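Local coordinates for protein EDTA monooxygenase (EDTA-degrading bacterium BNC1, PDB 5DQP) that probably acts as a flavin-dependent monooxygenase that uses FMN and molecular oxygen in the bacterial degradation of EDTA, at residues L222-L234 with Q254-F267. Numbering follows the deposited sequence.
Sequences LASRFGEIIYAFL and QGRPEGSTLVLPSF
Arg256 drives its guanidinium into the backbone oxygens of Ser224, in the last turn of helix 217-226, and of Gly227 just beyond it. Arg256 NH1 bonds Ser224 O at 2.8 Å, sitting well above that carbonyl's plane, while NH1 and NH2 of the same arginine together grip Gly227 O end-on, with Arg256 NH2 to Gly227 O at 2.9 Å. Both acceptors lie in the guanidinium plane; Arg225 O sits over one face and Ser260 OG over the other. A bend at chi3 (65°) turns the group into this position. A methionine in its place would probably leave Ser224 O and Gly227 O without their charged donor. Beside it, Gln254 lays its CG 3.5 Å from Ser224 OG, a hydroxyl already bonded to Arg221 O, and its OE1 takes a weak bond from Arg225 NH1, whose guanidinium is paired more strongly with Glu151 through NH2. At the far end Leu234 splits its methyls: CD1 meets Pro265 CB at 3.9 Å and CD2 meets Phe267 CB at 3.6 Å. Between these ends, Ile230 N to Leu262 O and Leu264 N to Ile230 O, both 2.8 Å, continue a parallel ladder. Strands 229-233 and 262-271, linked through helix 237-253, make a beta-alpha-beta unit of the luciferase-like TIM barrel.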
loop_
_atom_site.group_PDB
_atom_site.type_symbol
_atom_site.label_atom_id
_atom_site.label_comp_id
_atom_site.label_asym_id
_atom_site.label_seq_id
_atom_site.Cartn_x
_atom_site.Cartn_y
_atom_site.Cartn_z
ATOM N N LEU A 222 6.031 -7.900 -23.739
ATOM C CA LEU A 222 6.174 -7.084 -22.541
ATOM C C LEU A 222 7.313 -7.613 -21.668
ATOM O O LEU A 222 8.174 -6.851 -21.208
ATOM C CB LEU A 222 4.858 -7.063 -21.771
ATOM C CG LEU A 222 4.681 -5.927 -20.767
ATOM C CD1 LEU A 222 4.471 -4.591 -21.472
ATOM C CD2 LEU A 222 3.514 -6.216 -19.883
ATOM N N ALA A 223 7.348 -8.929 -21.456
ATOM C CA ALA A 223 8.365 -9.511 -20.590
ATOM C C ALA A 223 9.763 -9.277 -21.137
ATOM O O ALA A 223 10.695 -9.002 -20.371
ATOM C CB ALA A 223 8.106 -11.002 -20.403
ATOM N N SER A 224 9.934 -9.376 -22.464
ATOM C CA SER A 224 11.271 -9.219 -23.035
ATOM C C SER A 224 11.784 -7.797 -22.842
ATOM O O SER A 224 13.000 -7.586 -22.771
ATOM C CB SER A 224 11.271 -9.603 -24.523
ATOM O OG SER A 224 10.611 -8.618 -25.320
ATOM N N ARG A 225 10.872 -6.818 -22.721
ATOM C CA ARG A 225 11.212 -5.400 -22.571
ATOM C C ARG A 225 11.365 -4.981 -21.114
ATOM O O ARG A 225 12.260 -4.196 -20.787
ATOM C CB ARG A 225 10.146 -4.519 -23.249
ATOM C CG ARG A 225 10.016 -4.764 -24.765
ATOM C CD ARG A 225 8.970 -3.869 -25.455
ATOM N NE ARG A 225 9.098 -2.477 -25.034
ATOM C CZ ARG A 225 10.034 -1.636 -25.470
ATOM N NH1 ARG A 225 10.935 -2.040 -26.358
ATOM N NH2 ARG A 225 10.076 -0.388 -25.017
ATOM N N PHE A 226 10.507 -5.491 -20.231
ATOM C CA PHE A 226 10.419 -5.014 -18.858
ATOM C C PHE A 226 10.488 -6.090 -17.784
ATOM O O PHE A 226 10.757 -5.746 -16.636
ATOM C CB PHE A 226 9.119 -4.230 -18.662
ATOM C CG PHE A 226 9.042 -3.006 -19.504
ATOM C CD1 PHE A 226 9.815 -1.905 -19.197
ATOM C CD2 PHE A 226 8.217 -2.963 -20.620
ATOM C CE1 PHE A 226 9.767 -0.759 -19.987
ATOM C CE2 PHE A 226 8.169 -1.832 -21.413
ATOM C CZ PHE A 226 8.936 -0.732 -21.095
ATOM N N GLY A 227 10.253 -7.360 -18.102
ATOM C CA GLY A 227 10.184 -8.379 -17.067
ATOM C C GLY A 227 11.571 -8.850 -16.674
ATOM O O GLY A 227 12.402 -9.162 -17.530
ATOM N N GLU A 228 11.839 -8.866 -15.376
ATOM C CA GLU A 228 13.088 -9.422 -14.878
ATOM C C GLU A 228 12.871 -10.776 -14.255
ATOM O O GLU A 228 13.781 -11.610 -14.254
ATOM C CB GLU A 228 13.707 -8.476 -13.851
ATOM C CG GLU A 228 13.676 -7.066 -14.377
ATOM C CD GLU A 228 14.269 -6.052 -13.430
ATOM O OE1 GLU A 228 13.495 -5.287 -12.803
ATOM O OE2 GLU A 228 15.511 -6.022 -13.327
ATOM N N ILE A 229 11.674 -10.993 -13.719
ATOM C CA ILE A 229 11.211 -12.309 -13.321
ATOM C C ILE A 229 9.953 -12.622 -14.108
ATOM O O ILE A 229 9.053 -11.781 -14.237
ATOM C CB ILE A 229 10.925 -12.413 -11.817
ATOM C CG1 ILE A 229 12.069 -11.827 -10.991
ATOM C CG2 ILE A 229 10.660 -13.868 -11.458
ATOM C CD1 ILE A 229 11.771 -11.831 -9.487
ATOM N N ILE A 230 9.896 -13.837 -14.630
ATOM C CA ILE A 230 8.743 -14.337 -15.354
ATOM C C ILE A 230 8.256 -15.584 -14.630
ATOM O O ILE A 230 9.037 -16.520 -14.398
ATOM C CB ILE A 230 9.104 -14.650 -16.817
ATOM C CG1 ILE A 230 9.875 -13.468 -17.446
ATOM C CG2 ILE A 230 7.857 -15.095 -17.590
ATOM C CD1 ILE A 230 10.450 -13.764 -18.824
ATOM N N TYR A 231 6.977 -15.585 -14.261
ATOM C CA TYR A 231 6.312 -16.778 -13.750
ATOM C C TYR A 231 5.845 -17.639 -14.908
ATOM O O TYR A 231 5.365 -17.125 -15.918
ATOM C CB TYR A 231 5.105 -16.417 -12.899
ATOM C CG TYR A 231 5.437 -15.673 -11.647
ATOM C CD1 TYR A 231 6.758 -15.537 -11.219
ATOM C CD2 TYR A 231 4.429 -15.116 -10.875
ATOM C CE1 TYR A 231 7.056 -14.864 -10.051
ATOM C CE2 TYR A 231 4.713 -14.452 -9.699
ATOM C CZ TYR A 231 6.021 -14.325 -9.288
ATOM O OH TYR A 231 6.297 -13.643 -8.124
ATOM N N ALA A 232 5.980 -18.956 -14.753
ATOM C CA ALA A 232 5.656 -19.888 -15.817
ATOM C C ALA A 232 4.792 -21.022 -15.288
ATOM O O ALA A 232 4.736 -21.303 -14.085
ATOM C CB ALA A 232 6.921 -20.471 -16.483
ATOM N N PHE A 233 4.116 -21.664 -16.225
ATOM C CA PHE A 233 3.319 -22.844 -15.956
ATOM C C PHE A 233 4.252 -24.036 -15.767
ATOM O O PHE A 233 5.278 -24.162 -16.442
ATOM C CB PHE A 233 2.351 -23.074 -17.118
ATOM C CG PHE A 233 1.486 -24.281 -16.968
ATOM C CD1 PHE A 233 0.502 -24.326 -15.987
ATOM C CD2 PHE A 233 1.625 -25.360 -17.837
ATOM C CE1 PHE A 233 -0.304 -25.441 -15.861
ATOM C CE2 PHE A 233 0.821 -26.471 -17.716
ATOM C CZ PHE A 233 -0.141 -26.515 -16.722
ATOM N N LEU A 234 3.922 -24.893 -14.809
ATOM C CA LEU A 234 4.715 -26.099 -14.596
ATOM C C LEU A 234 4.127 -27.205 -15.472
ATOM O O LEU A 234 3.384 -28.078 -15.025
ATOM C CB LEU A 234 4.753 -26.468 -13.124
ATOM C CG LEU A 234 5.659 -27.675 -12.834
ATOM C CD1 LEU A 234 7.069 -27.218 -12.620
ATOM C CD2 LEU A 234 5.159 -28.495 -11.634
ATOM N N GLN A 254 16.292 -7.688 -27.363
ATOM C CA GLN A 254 15.929 -6.300 -27.080
ATOM C C GLN A 254 17.124 -5.466 -26.641
ATOM O O GLN A 254 16.957 -4.272 -26.350
ATOM C CB GLN A 254 14.849 -6.234 -25.994
ATOM C CG GLN A 254 13.548 -6.911 -26.341
ATOM C CD GLN A 254 12.689 -6.072 -27.255
ATOM O OE1 GLN A 254 12.526 -4.868 -27.052
ATOM N NE2 GLN A 254 12.137 -6.702 -28.272
ATOM N N GLY A 255 18.308 -6.062 -26.590
ATOM C CA GLY A 255 19.514 -5.379 -26.157
ATOM C C GLY A 255 19.757 -5.354 -24.662
ATOM O O GLY A 255 20.648 -4.621 -24.216
ATOM N N ARG A 256 19.002 -6.128 -23.870
ATOM C CA ARG A 256 19.172 -6.106 -22.420
ATOM C C ARG A 256 20.419 -6.878 -22.010
ATOM O O ARG A 256 20.901 -7.737 -22.751
ATOM C CB ARG A 256 17.932 -6.676 -21.734
ATOM C CG ARG A 256 16.736 -5.777 -21.973
ATOM C CD ARG A 256 15.471 -6.374 -21.470
ATOM N NE ARG A 256 15.470 -6.518 -20.018
ATOM C CZ ARG A 256 14.585 -7.267 -19.371
ATOM N NH1 ARG A 256 13.656 -7.921 -20.063
ATOM N NH2 ARG A 256 14.626 -7.368 -18.051
ATOM N N PRO A 257 20.996 -6.549 -20.852
ATOM C CA PRO A 257 22.232 -7.222 -20.432
ATOM C C PRO A 257 21.975 -8.679 -20.121
ATOM O O PRO A 257 20.878 -9.061 -19.709
ATOM C CB PRO A 257 22.649 -6.467 -19.166
ATOM C CG PRO A 257 21.390 -5.799 -18.671
ATOM C CD PRO A 257 20.548 -5.527 -19.892
ATOM N N GLU A 258 23.005 -9.497 -20.313
ATOM C CA GLU A 258 22.912 -10.889 -19.903
ATOM C C GLU A 258 22.579 -10.972 -18.415
ATOM O O GLU A 258 22.902 -10.073 -17.632
ATOM C CB GLU A 258 24.225 -11.623 -20.186
ATOM C CG GLU A 258 24.752 -11.489 -21.617
ATOM C CD GLU A 258 23.808 -12.074 -22.662
ATOM O OE1 GLU A 258 23.321 -11.304 -23.529
ATOM O OE2 GLU A 258 23.560 -13.302 -22.615
ATOM N N GLY A 259 21.942 -12.074 -18.022
ATOM C CA GLY A 259 21.480 -12.209 -16.651
ATOM C C GLY A 259 20.353 -11.261 -16.289
ATOM O O GLY A 259 20.195 -10.903 -15.123
ATOM N N SER A 260 19.575 -10.827 -17.265
ATOM C CA SER A 260 18.501 -9.879 -17.032
ATOM C C SER A 260 17.192 -10.538 -16.596
ATOM O O SER A 260 16.295 -9.830 -16.135
ATOM C CB SER A 260 18.247 -9.090 -18.315
ATOM O OG SER A 260 17.699 -9.984 -19.288
ATOM N N THR A 261 17.063 -11.863 -16.730
ATOM C CA THR A 261 15.781 -12.560 -16.719
ATOM C C THR A 261 15.888 -13.887 -15.969
ATOM O O THR A 261 16.735 -14.729 -16.283
ATOM C CB THR A 261 15.303 -12.824 -18.160
ATOM O OG1 THR A 261 15.114 -11.577 -18.847
ATOM C CG2 THR A 261 13.999 -13.634 -18.169
ATOM N N LEU A 262 15.017 -14.066 -14.989
ATOM C CA LEU A 262 14.822 -15.328 -14.295
ATOM C C LEU A 262 13.422 -15.836 -14.611
ATOM O O LEU A 262 12.472 -15.048 -14.653
ATOM C CB LEU A 262 15.005 -15.147 -12.783
ATOM C CG LEU A 262 16.352 -14.575 -12.309
ATOM C CD1 LEU A 262 16.257 -14.254 -10.831
ATOM C CD2 LEU A 262 17.463 -15.580 -12.538
ATOM N N VAL A 263 13.307 -17.147 -14.867
ATOM C CA VAL A 263 12.030 -17.825 -15.082
ATOM C C VAL A 263 11.739 -18.736 -13.889
ATOM O O VAL A 263 12.563 -19.592 -13.526
ATOM C CB VAL A 263 12.032 -18.636 -16.396
ATOM C CG1 VAL A 263 10.711 -19.387 -16.577
ATOM C CG2 VAL A 263 12.307 -17.736 -17.587
ATOM N N LEU A 264 10.556 -18.579 -13.303
ATOM C CA LEU A 264 10.138 -19.357 -12.134
ATOM C C LEU A 264 8.787 -20.007 -12.417
ATOM O O LEU A 264 7.750 -19.327 -12.338
ATOM C CB LEU A 264 10.040 -18.493 -10.882
ATOM C CG LEU A 264 11.109 -17.446 -10.613
ATOM C CD1 LEU A 264 10.915 -16.875 -9.220
ATOM C CD2 LEU A 264 12.503 -18.025 -10.764
ATOM N N PRO A 265 8.762 -21.303 -12.753
ATOM C CA PRO A 265 7.488 -22.027 -12.823
ATOM C C PRO A 265 6.824 -22.083 -11.457
ATOM O O PRO A 265 7.489 -22.161 -10.425
ATOM C CB PRO A 265 7.899 -23.429 -13.305
ATOM C CG PRO A 265 9.245 -23.258 -13.935
ATOM C CD PRO A 265 9.896 -22.201 -13.047
ATOM N N SER A 266 5.499 -22.027 -11.464
ATOM C CA SER A 266 4.690 -21.949 -10.265
ATOM C C SER A 266 3.990 -23.282 -10.086
ATOM O O SER A 266 3.518 -23.870 -11.062
ATOM C CB SER A 266 3.665 -20.801 -10.368
ATOM O OG SER A 266 2.921 -20.648 -9.165
ATOM N N PHE A 267 3.918 -23.764 -8.850
ATOM C CA PHE A 267 3.223 -25.026 -8.636
ATOM C C PHE A 267 2.760 -25.134 -7.189
ATOM O O PHE A 267 3.235 -24.413 -6.299
ATOM C CB PHE A 267 4.113 -26.217 -9.013
ATOM C CG PHE A 267 5.180 -26.509 -8.004
ATOM C CD1 PHE A 267 6.283 -25.706 -7.908
ATOM C CD2 PHE A 267 5.063 -27.577 -7.136
ATOM C CE1 PHE A 267 7.255 -25.960 -6.969
ATOM C CE2 PHE A 267 6.051 -27.834 -6.203
ATOM C CZ PHE A 267 7.138 -27.027 -6.120
HETATM O O HOH W 1 12.682 -11.038 -19.853
HETATM O O HOH W 2 16.894 -7.192 -15.690
HETATM O O HOH W 3 1.556 -24.677 -12.886
#